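Local coordinates for uncharacterized protein YqbN (Bacillus subtilis, PDB 3KLU) that is of unknown function but belongs to the XkdN-like phage tail assembly chaperone family, so it probably assists the assembly of a phage-like tail, at residues 80-85 and 129-134. Numbering follows the deposited sequence.
Sequences RFYARI and KAIEIN
Helix-to-helix packing in this member of the XkdN-like tail assembly chaperone family brings Tyr82 and Ile85 of helix 78-89 against Ile131 and Asn134, at the C-terminal end of helix 120-133. The contact is small, 178 Å² over both sides, and no hydrogen bond crosses it. Ile131 supplies the apolar part through a single methyl, CD1. Its chi1 of -61° sets CG1 beside the backbone N, and chi2 of -49° turns the CD1 end toward the other helix. There CD1 lies 4.0 Å from CD1 of Tyr82, approaching the ring obliquely, with the two side chains at about a right angle. The same methyl reaches the CG2 branch of Ile85 more loosely, at 4.5 Å. The other branch of Ile85 packs on both rings of its own helix: CD1 meets the Tyr82 ring at its edge, in plane, and sits 3.7 Å above the plane of the Phe81 ring, displaced toward its rim.

Asn134, the first residue to leave helical geometry, brings its amide nitrogen to Ile85, ND2 standing 3.5 Å from CG2. The amide folds back on its own helix end, where ND2 donates to Ala130 O at 2.9 Å; the bond is bent, 133° at the hydrogen, and arrives from above the carbonyl plane. ND2 also bonds Thr89 OG1, and OD1 accepts from Ile49 N, so partners at both ends fix the rotation of the amide. Through these bonds Asn134 ties the end of helix 120-133 to the final turn of helix 78-89 and to the loop after strand 44-46. Helix 51-60 packs on Phe81, helix 109-116 touches Ala83, and Phe46 of strand 44-46 meets Ala130 and Ile133.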
loop_
_atom_site.group_PDB
_atom_site.type_symbol
_atom_site.label_atom_id
_atom_site.label_comp_id
_atom_site.label_asym_id
_atom_site.label_seq_id
_atom_site.Cartn_x
_atom_site.Cartn_y
_atom_site.Cartn_z
ATOM N N ARG A 80 11.560 2.842 -6.156
ATOM C CA ARG A 80 11.666 2.393 -4.799
ATOM C C ARG A 80 10.696 3.125 -3.885
ATOM O O ARG A 80 10.070 2.535 -3.014
ATOM C CB ARG A 80 13.080 2.638 -4.343
ATOM C CG ARG A 80 13.357 2.128 -3.007
ATOM C CD ARG A 80 13.530 0.659 -3.073
ATOM N NE ARG A 80 13.652 0.131 -1.726
ATOM C CZ ARG A 80 13.715 -1.159 -1.439
ATOM N NH1 ARG A 80 13.673 -2.051 -2.422
ATOM N NH2 ARG A 80 13.800 -1.543 -0.169
ATOM N N PHE A 81 10.613 4.432 -4.084
ATOM C CA PHE A 81 9.732 5.323 -3.338
ATOM C C PHE A 81 8.288 4.852 -3.454
ATOM O O PHE A 81 7.611 4.640 -2.449
ATOM C CB PHE A 81 9.881 6.731 -3.915
ATOM C CG PHE A 81 8.874 7.718 -3.421
ATOM C CD1 PHE A 81 8.667 7.902 -2.069
ATOM C CD2 PHE A 81 8.177 8.515 -4.327
ATOM C CE1 PHE A 81 7.782 8.873 -1.611
ATOM C CE2 PHE A 81 7.285 9.493 -3.888
ATOM C CZ PHE A 81 7.085 9.675 -2.517
ATOM N N TYR A 82 7.826 4.657 -4.679
ATOM C CA TYR A 82 6.458 4.223 -4.887
ATOM C C TYR A 82 6.179 2.832 -4.343
ATOM O O TYR A 82 5.116 2.559 -3.788
ATOM C CB TYR A 82 6.123 4.302 -6.376
ATOM C CG TYR A 82 6.147 5.717 -6.865
ATOM C CD1 TYR A 82 5.625 6.728 -6.076
ATOM C CD2 TYR A 82 6.687 6.059 -8.110
ATOM C CE1 TYR A 82 5.627 8.053 -6.493
ATOM C CE2 TYR A 82 6.695 7.398 -8.549
ATOM C CZ TYR A 82 6.154 8.388 -7.719
ATOM O OH TYR A 82 6.116 9.720 -8.081
ATOM N N ALA A 83 7.162 1.956 -4.491
ATOM C CA ALA A 83 7.009 0.593 -4.032
ATOM C C ALA A 83 6.828 0.617 -2.519
ATOM O O ALA A 83 5.951 -0.071 -1.975
ATOM C CB ALA A 83 8.243 -0.250 -4.431
ATOM N N ARG A 84 7.658 1.401 -1.838
ATOM C CA ARG A 84 7.557 1.478 -0.396
ATOM C C ARG A 84 6.170 2.012 -0.037
ATOM O O ARG A 84 5.559 1.546 0.906
ATOM C CB ARG A 84 8.626 2.408 0.181
ATOM C CG ARG A 84 10.014 2.274 -0.395
ATOM C CD ARG A 84 10.900 1.318 0.367
ATOM N NE ARG A 84 10.786 1.457 1.819
ATOM C CZ ARG A 84 11.271 2.462 2.539
ATOM N NH1 ARG A 84 11.922 3.464 1.958
ATOM N NH2 ARG A 84 11.118 2.450 3.861
ATOM N N ILE A 85 5.656 2.983 -0.790
ATOM C CA ILE A 85 4.325 3.529 -0.491
ATOM C C ILE A 85 3.263 2.415 -0.565
ATOM O O ILE A 85 2.372 2.289 0.335
ATOM C CB ILE A 85 3.921 4.647 -1.498
ATOM C CG1 ILE A 85 4.860 5.850 -1.381
ATOM C CG2 ILE A 85 2.484 5.063 -1.242
ATOM C CD1 ILE A 85 4.556 7.004 -2.371
ATOM N N LYS A 129 -2.802 0.816 -7.964
ATOM C CA LYS A 129 -3.943 0.929 -7.063
ATOM C C LYS A 129 -3.530 1.678 -5.788
ATOM O O LYS A 129 -4.271 2.504 -5.269
ATOM C CB LYS A 129 -4.491 -0.440 -6.663
ATOM C CG LYS A 129 -5.772 -0.337 -5.781
ATOM C CD LYS A 129 -7.022 -0.092 -6.668
ATOM C CE LYS A 129 -8.015 0.841 -5.995
ATOM N NZ LYS A 129 -9.286 0.952 -6.787
ATOM N N ALA A 130 -2.344 1.356 -5.285
ATOM C CA ALA A 130 -1.819 1.969 -4.067
ATOM C C ALA A 130 -1.669 3.473 -4.241
ATOM O O ALA A 130 -2.065 4.256 -3.381
ATOM C CB ALA A 130 -0.468 1.347 -3.723
ATOM N N ILE A 131 -1.081 3.869 -5.361
ATOM C CA ILE A 131 -0.869 5.276 -5.659
ATOM C C ILE A 131 -2.225 5.975 -5.718
ATOM O O ILE A 131 -2.394 7.090 -5.237
ATOM C CB ILE A 131 -0.146 5.433 -7.003
ATOM C CG1 ILE A 131 1.209 4.746 -6.917
ATOM C CG2 ILE A 131 0.008 6.886 -7.364
ATOM C CD1 ILE A 131 1.988 5.142 -5.692
ATOM N N GLU A 132 -3.191 5.277 -6.296
ATOM C CA GLU A 132 -4.533 5.788 -6.441
ATOM C C GLU A 132 -5.213 5.868 -5.088
ATOM O O GLU A 132 -5.877 6.849 -4.796
ATOM C CB GLU A 132 -5.326 4.871 -7.373
ATOM C CG GLU A 132 -6.828 5.184 -7.446
ATOM C CD GLU A 132 -7.622 4.081 -8.137
ATOM O OE1 GLU A 132 -7.134 3.540 -9.157
ATOM O OE2 GLU A 132 -8.730 3.763 -7.660
ATOM N N ILE A 133 -5.076 4.821 -4.275
ATOM C CA ILE A 133 -5.665 4.804 -2.946
ATOM C C ILE A 133 -5.163 5.997 -2.071
ATOM O O ILE A 133 -5.838 6.408 -1.116
ATOM C CB ILE A 133 -5.315 3.483 -2.228
ATOM C CG1 ILE A 133 -6.169 2.336 -2.784
ATOM C CG2 ILE A 133 -5.540 3.619 -0.713
ATOM C CD1 ILE A 133 -7.600 2.366 -2.367
ATOM N N ASN A 134 -3.990 6.549 -2.391
ATOM C CA ASN A 134 -3.462 7.652 -1.619
ATOM C C ASN A 134 -3.840 8.990 -2.255
ATOM O O ASN A 134 -3.159 9.994 -2.047
ATOM C CB ASN A 134 -1.939 7.514 -1.516
ATOM C CG ASN A 134 -1.529 6.497 -0.501
ATOM O OD1 ASN A 134 -1.685 6.707 0.689
ATOM N ND2 ASN A 134 -1.029 5.368 -0.959
#